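Local coordinates for ferric iron-binding protein HitA (Pseudomonas aeruginosa PAO1, PDB 6IWF) that binds ferric iron, probably as a periplasmic solute-binding protein, and takes part in gallium internalization, at residues T178-G186 against L201-S210. Residues are numbered along the deposited sequence; the frame is centred on the assembly and turned at random.
Sequences TAMKAVENG and LKKEKGELNS
E184, in the last turn of helix 176-184, comes within 5.1 Å of S210, CA to CA. The axes of the helical segments 178-184 and 201-205 come no closer than 12.3 Å and cross at -59°. The carboxylate of E184 grips the loop that follows helix 196-205. CG runs trans to the backbone N (chi1 175°) and the chain then bends at chi2, which turns the carboxylate onto two successive backbone N-H groups. OE2 takes N209 N on its syn lone pair at 2.7 Å, in a nearly straight bond (171°). OE1 accepts twice: S210 N lies 2.8 Å away on the syn side, tilted out of the carboxylate plane, and S210 OG donates to the same oxygen nearly along its C-O axis. L208 CD2 packs against E184 CD at 3.6 Å. Between the helices, L201 pushes CD2 against M180 CG and E184 CB, while CD1 touches the aliphatic stem of K181. M180, whose side chain also packs near iron-site Y197, brings CE to S210 OG. Three bonds therefore hold a largely buried carboxylate and fix its rotation; with K205 NZ nearby, 4.3 Å from E184 OE2 and so beyond a salt bridge, they would probably favour its ionised form.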
ATOM      1  N   THR A 178      -1.416  13.300   8.983  1.00 11.47           N
ATOM      2  CA  THR A 178      -2.278  14.234   9.702  1.00 11.63           C
ATOM      3  C   THR A 178      -3.385  13.517  10.476  1.00 12.04           C
ATOM      4  O   THR A 178      -3.660  13.859  11.633  1.00  9.89           O
ATOM      5  CB  THR A 178      -2.880  15.231   8.715  1.00 13.91           C
ATOM      6  OG1 THR A 178      -1.818  15.865   7.980  1.00 16.02           O
ATOM      7  CG2 THR A 178      -3.681  16.282   9.455  1.00 12.58           C
ATOM      8  N   ALA A 179      -4.042  12.539   9.850  1.00  9.63           N
ATOM      9  CA  ALA A 179      -5.084  11.778  10.543  1.00 10.19           C
ATOM     10  C   ALA A 179      -4.516  11.001  11.730  1.00 10.07           C
ATOM     11  O   ALA A 179      -5.149  10.922  12.798  1.00  9.98           O
ATOM     12  CB  ALA A 179      -5.772  10.824   9.560  1.00  9.65           C
ATOM     13  N   MET A 180      -3.332  10.412  11.564  1.00  8.76           N
ATOM     14  CA  MET A 180      -2.718   9.644  12.645  1.00  9.18           C
ATOM     15  C   MET A 180      -2.306  10.552  13.790  1.00 12.09           C
ATOM     16  O   MET A 180      -2.532  10.232  14.963  1.00 11.12           O
ATOM     17  CB  MET A 180      -1.515   8.854  12.120  1.00  8.75           C
ATOM     18  CG  MET A 180      -0.756   8.040  13.164  1.00 10.02           C
ATOM     19  SD  MET A 180      -1.660   6.572  13.728  1.00 15.08           S
ATOM     20  CE  MET A 180      -2.181   7.093  15.366  1.00 15.36           C
ATOM     21  N   LYS A 181      -1.712  11.704  13.477  1.00 12.29           N
ATOM     22  CA  LYS A 181      -1.388  12.626  14.551  1.00 12.59           C
ATOM     23  C   LYS A 181      -2.647  13.183  15.208  1.00 12.67           C
ATOM     24  O   LYS A 181      -2.631  13.473  16.408  1.00 12.09           O
ATOM     25  CB  LYS A 181      -0.488  13.749  14.021  1.00 15.34           C
ATOM     26  CG  LYS A 181       0.942  13.283  13.725  1.00 12.76           C
ATOM     27  CD  LYS A 181       1.770  14.388  13.075  1.00 15.06           C
ATOM     28  CE  LYS A 181       3.238  13.976  12.868  1.00 15.67           C
ATOM     29  NZ  LYS A 181       4.073  15.104  12.311  1.00 16.60           N
ATOM     30  N   ALA A 182      -3.749  13.323  14.456  1.00 11.10           N
ATOM     31  CA  ALA A 182      -4.985  13.819  15.057  1.00 14.69           C
ATOM     32  C   ALA A 182      -5.536  12.833  16.084  1.00 13.13           C
ATOM     33  O   ALA A 182      -6.067  13.244  17.122  1.00 14.27           O
ATOM     34  CB  ALA A 182      -6.033  14.110  13.983  1.00 13.97           C
ATOM     35  N   VAL A 183      -5.421  11.528  15.821  1.00  9.86           N
ATOM     36  CA  VAL A 183      -5.786  10.548  16.844  1.00  9.74           C
ATOM     37  C   VAL A 183      -4.844  10.656  18.031  1.00 13.83           C
ATOM     38  O   VAL A 183      -5.274  10.665  19.192  1.00 13.16           O
ATOM     39  CB  VAL A 183      -5.780   9.123  16.270  1.00 12.50           C
ATOM     40  CG1 VAL A 183      -6.082   8.104  17.386  1.00  9.12           C
ATOM     41  CG2 VAL A 183      -6.784   8.997  15.147  1.00  9.92           C
ATOM     42  N   GLU A 184      -3.538  10.715  17.754  1.00 14.05           N
ATOM     43  CA  GLU A 184      -2.550  10.755  18.820  1.00 14.48           C
ATOM     44  C   GLU A 184      -2.707  11.995  19.687  1.00 16.10           C
ATOM     45  O   GLU A 184      -2.474  11.935  20.900  1.00 20.13           O
ATOM     46  CB  GLU A 184      -1.144  10.694  18.216  1.00 14.50           C
ATOM     47  CG  GLU A 184      -0.027  10.843  19.233  1.00 20.06           C
ATOM     48  CD  GLU A 184       0.050   9.662  20.181  1.00 19.69           C
ATOM     49  OE1 GLU A 184      -0.449   8.570  19.815  1.00 16.20           O
ATOM     50  OE2 GLU A 184       0.618   9.814  21.288  1.00 19.16           O
ATOM     51  N   ASN A 185      -3.124  13.115  19.091  1.00 15.26           N
ATOM     52  CA  ASN A 185      -3.251  14.393  19.783  1.00 19.47           C
ATOM     53  C   ASN A 185      -4.656  14.659  20.308  1.00 23.42           C
ATOM     54  O   ASN A 185      -4.938  15.779  20.749  1.00 26.46           O
ATOM     55  CB  ASN A 185      -2.830  15.535  18.857  1.00 18.98           C
ATOM     56  CG  ASN A 185      -1.334  15.575  18.624  1.00 23.94           C
ATOM     57  OD1 ASN A 185      -0.548  15.183  19.491  1.00 30.00           O
ATOM     58  ND2 ASN A 185      -0.928  16.058  17.454  1.00 26.41           N
ATOM     59  N   GLY A 186      -5.542  13.671  20.262  1.00 14.53           N
ATOM     60  CA  GLY A 186      -6.854  13.828  20.856  1.00 19.89           C
ATOM     61  C   GLY A 186      -7.832  14.668  20.071  1.00 20.15           C
ATOM     62  O   GLY A 186      -8.829  15.127  20.636  1.00 25.51           O
ATOM     63  N   LEU A 201       5.229   7.075  13.353  1.00 14.16           N
ATOM     64  CA  LEU A 201       5.034   8.094  14.379  1.00 15.41           C
ATOM     65  C   LEU A 201       5.657   7.672  15.704  1.00 18.90           C
ATOM     66  O   LEU A 201       6.255   8.500  16.404  1.00 20.82           O
ATOM     67  CB  LEU A 201       3.541   8.386  14.559  1.00 15.55           C
ATOM     68  CG  LEU A 201       3.204   9.537  15.503  1.00 16.75           C
ATOM     69  CD1 LEU A 201       3.852  10.812  14.982  1.00 18.49           C
ATOM     70  CD2 LEU A 201       1.695   9.715  15.653  1.00 16.57           C
ATOM     71  N   LYS A 202       5.524   6.393  16.070  1.00 15.10           N
ATOM     72  CA  LYS A 202       6.141   5.908  17.301  1.00 17.12           C
ATOM     73  C   LYS A 202       7.655   6.048  17.249  1.00 22.48           C
ATOM     74  O   LYS A 202       8.280   6.494  18.218  1.00 25.04           O
ATOM     75  CB  LYS A 202       5.760   4.451  17.564  1.00 15.53           C
ATOM     76  CG  LYS A 202       6.373   3.934  18.860  1.00 22.39           C
ATOM     77  CD  LYS A 202       5.886   2.554  19.237  1.00 26.75           C
ATOM     78  CE  LYS A 202       6.649   2.041  20.455  1.00 23.80           C
ATOM     79  NZ  LYS A 202       6.093   0.764  20.977  1.00 28.43           N
ATOM     80  N   LYS A 203       8.268   5.660  16.122  1.00 14.73           N
ATOM     81  CA  LYS A 203       9.712   5.823  15.978  1.00 19.51           C
ATOM     82  C   LYS A 203      10.140   7.268  16.218  1.00 18.71           C
ATOM     83  O   LYS A 203      11.200   7.518  16.803  1.00 25.18           O
ATOM     84  CB  LYS A 203      10.151   5.348  14.588  1.00 22.81           C
ATOM     85  CG  LYS A 203      11.654   5.445  14.338  1.00 24.86           C
ATOM     86  CD  LYS A 203      12.076   4.593  13.144  1.00 34.43           C
ATOM     87  CE  LYS A 203      11.813   5.310  11.819  1.00 39.04           C
ATOM     88  NZ  LYS A 203      10.398   5.188  11.346  1.00 34.28           N
ATOM     89  N   GLU A 204       9.312   8.229  15.813  1.00 20.05           N
ATOM     90  CA  GLU A 204       9.672   9.635  15.958  1.00 24.58           C
ATOM     91  C   GLU A 204       9.455  10.135  17.384  1.00 26.97           C
ATOM     92  O   GLU A 204      10.290  10.877  17.913  1.00 24.35           O
ATOM     93  CB  GLU A 204       8.870  10.477  14.962  1.00 26.03           C
ATOM     94  CG  GLU A 204       9.001  11.987  15.137  1.00 37.61           C
ATOM     95  CD  GLU A 204       8.280  12.764  14.040  1.00 52.17           C
ATOM     96  OE1 GLU A 204       7.043  12.608  13.902  1.00 44.78           O
ATOM     97  OE2 GLU A 204       8.952  13.534  13.313  1.00 59.50           O
ATOM     98  N   LYS A 205       8.354   9.736  18.026  1.00 21.25           N
ATOM     99  CA  LYS A 205       7.987  10.285  19.330  1.00 21.02           C
ATOM    100  C   LYS A 205       8.417   9.419  20.507  1.00 23.31           C
ATOM    101  O   LYS A 205       8.447   9.917  21.639  1.00 28.74           O
ATOM    102  CB  LYS A 205       6.470  10.509  19.409  1.00 23.16           C
ATOM    103  CG  LYS A 205       5.942  11.564  18.455  1.00 28.60           C
ATOM    104  CD  LYS A 205       4.433  11.731  18.582  1.00 33.76           C
ATOM    105  CE  LYS A 205       4.004  12.045  20.013  1.00 31.43           C
ATOM    106  NZ  LYS A 205       3.040  13.184  20.055  1.00 35.78           N
ATOM    107  N   GLY A 206       8.745   8.148  20.274  1.00 22.87           N
ATOM    108  CA  GLY A 206       9.173   7.257  21.336  1.00 24.73           C
ATOM    109  C   GLY A 206       8.072   6.366  21.879  1.00 25.51           C
ATOM    110  O   GLY A 206       8.084   5.145  21.672  1.00 28.34           O
ATOM    111  N   GLU A 207       7.119   6.964  22.589  1.00 23.37           N
ATOM    112  CA  GLU A 207       5.968   6.252  23.127  1.00 22.52           C
ATOM    113  C   GLU A 207       4.706   6.984  22.705  1.00 19.89           C
ATOM    114  O   GLU A 207       4.680   8.214  22.684  1.00 22.01           O
ATOM    115  CB  GLU A 207       6.033   6.148  24.658  1.00 25.68           C
ATOM    116  CG  GLU A 207       7.000   5.089  25.154  1.00 25.82           C
ATOM    117  CD  GLU A 207       6.783   3.742  24.472  1.00 29.53           C
ATOM    118  OE1 GLU A 207       5.626   3.266  24.428  1.00 35.57           O
ATOM    119  OE2 GLU A 207       7.776   3.158  23.981  1.00 35.84           O
ATOM    120  N   LEU A 208       3.669   6.232  22.351  1.00 16.71           N
ATOM    121  CA  LEU A 208       2.433   6.822  21.855  1.00 16.09           C
ATOM    122  C   LEU A 208       1.278   6.614  22.829  1.00 15.62           C
ATOM    123  O   LEU A 208       1.229   5.626  23.570  1.00 19.43           O
ATOM    124  CB  LEU A 208       2.044   6.239  20.490  1.00 14.28           C
ATOM    125  CG  LEU A 208       2.942   6.613  19.307  1.00 16.16           C
ATOM    126  CD1 LEU A 208       2.330   6.121  17.997  1.00 13.60           C
ATOM    127  CD2 LEU A 208       3.208   8.120  19.257  1.00 16.42           C
ATOM    128  N   ASN A 209       0.337   7.559  22.795  1.00 17.07           N
ATOM    129  CA  ASN A 209      -0.947   7.399  23.467  1.00 18.73           C
ATOM    130  C   ASN A 209      -1.886   6.509  22.662  1.00 17.12           C
ATOM    131  O   ASN A 209      -2.605   5.676  23.229  1.00 14.84           O
ATOM    132  CB  ASN A 209      -1.598   8.770  23.670  1.00 22.07           C
ATOM    133  CG  ASN A 209      -0.946   9.567  24.774  1.00 31.24           C
ATOM    134  OD1 ASN A 209      -0.495   9.001  25.773  1.00 37.42           O
ATOM    135  ND2 ASN A 209      -0.884  10.885  24.601  1.00 32.87           N
ATOM    136  N   SER A 210      -1.879   6.672  21.346  1.00 14.20           N
ATOM    137  CA  SER A 210      -2.805   5.950  20.491  1.00 12.10           C
ATOM    138  C   SER A 210      -2.407   4.480  20.385  1.00 14.29           C
ATOM    139  O   SER A 210      -1.256   4.090  20.621  1.00  9.05           O
ATOM    140  CB  SER A 210      -2.851   6.594  19.106  1.00 15.32           C
ATOM    141  OG  SER A 210      -1.621   6.408  18.429  1.00 18.66           O
TER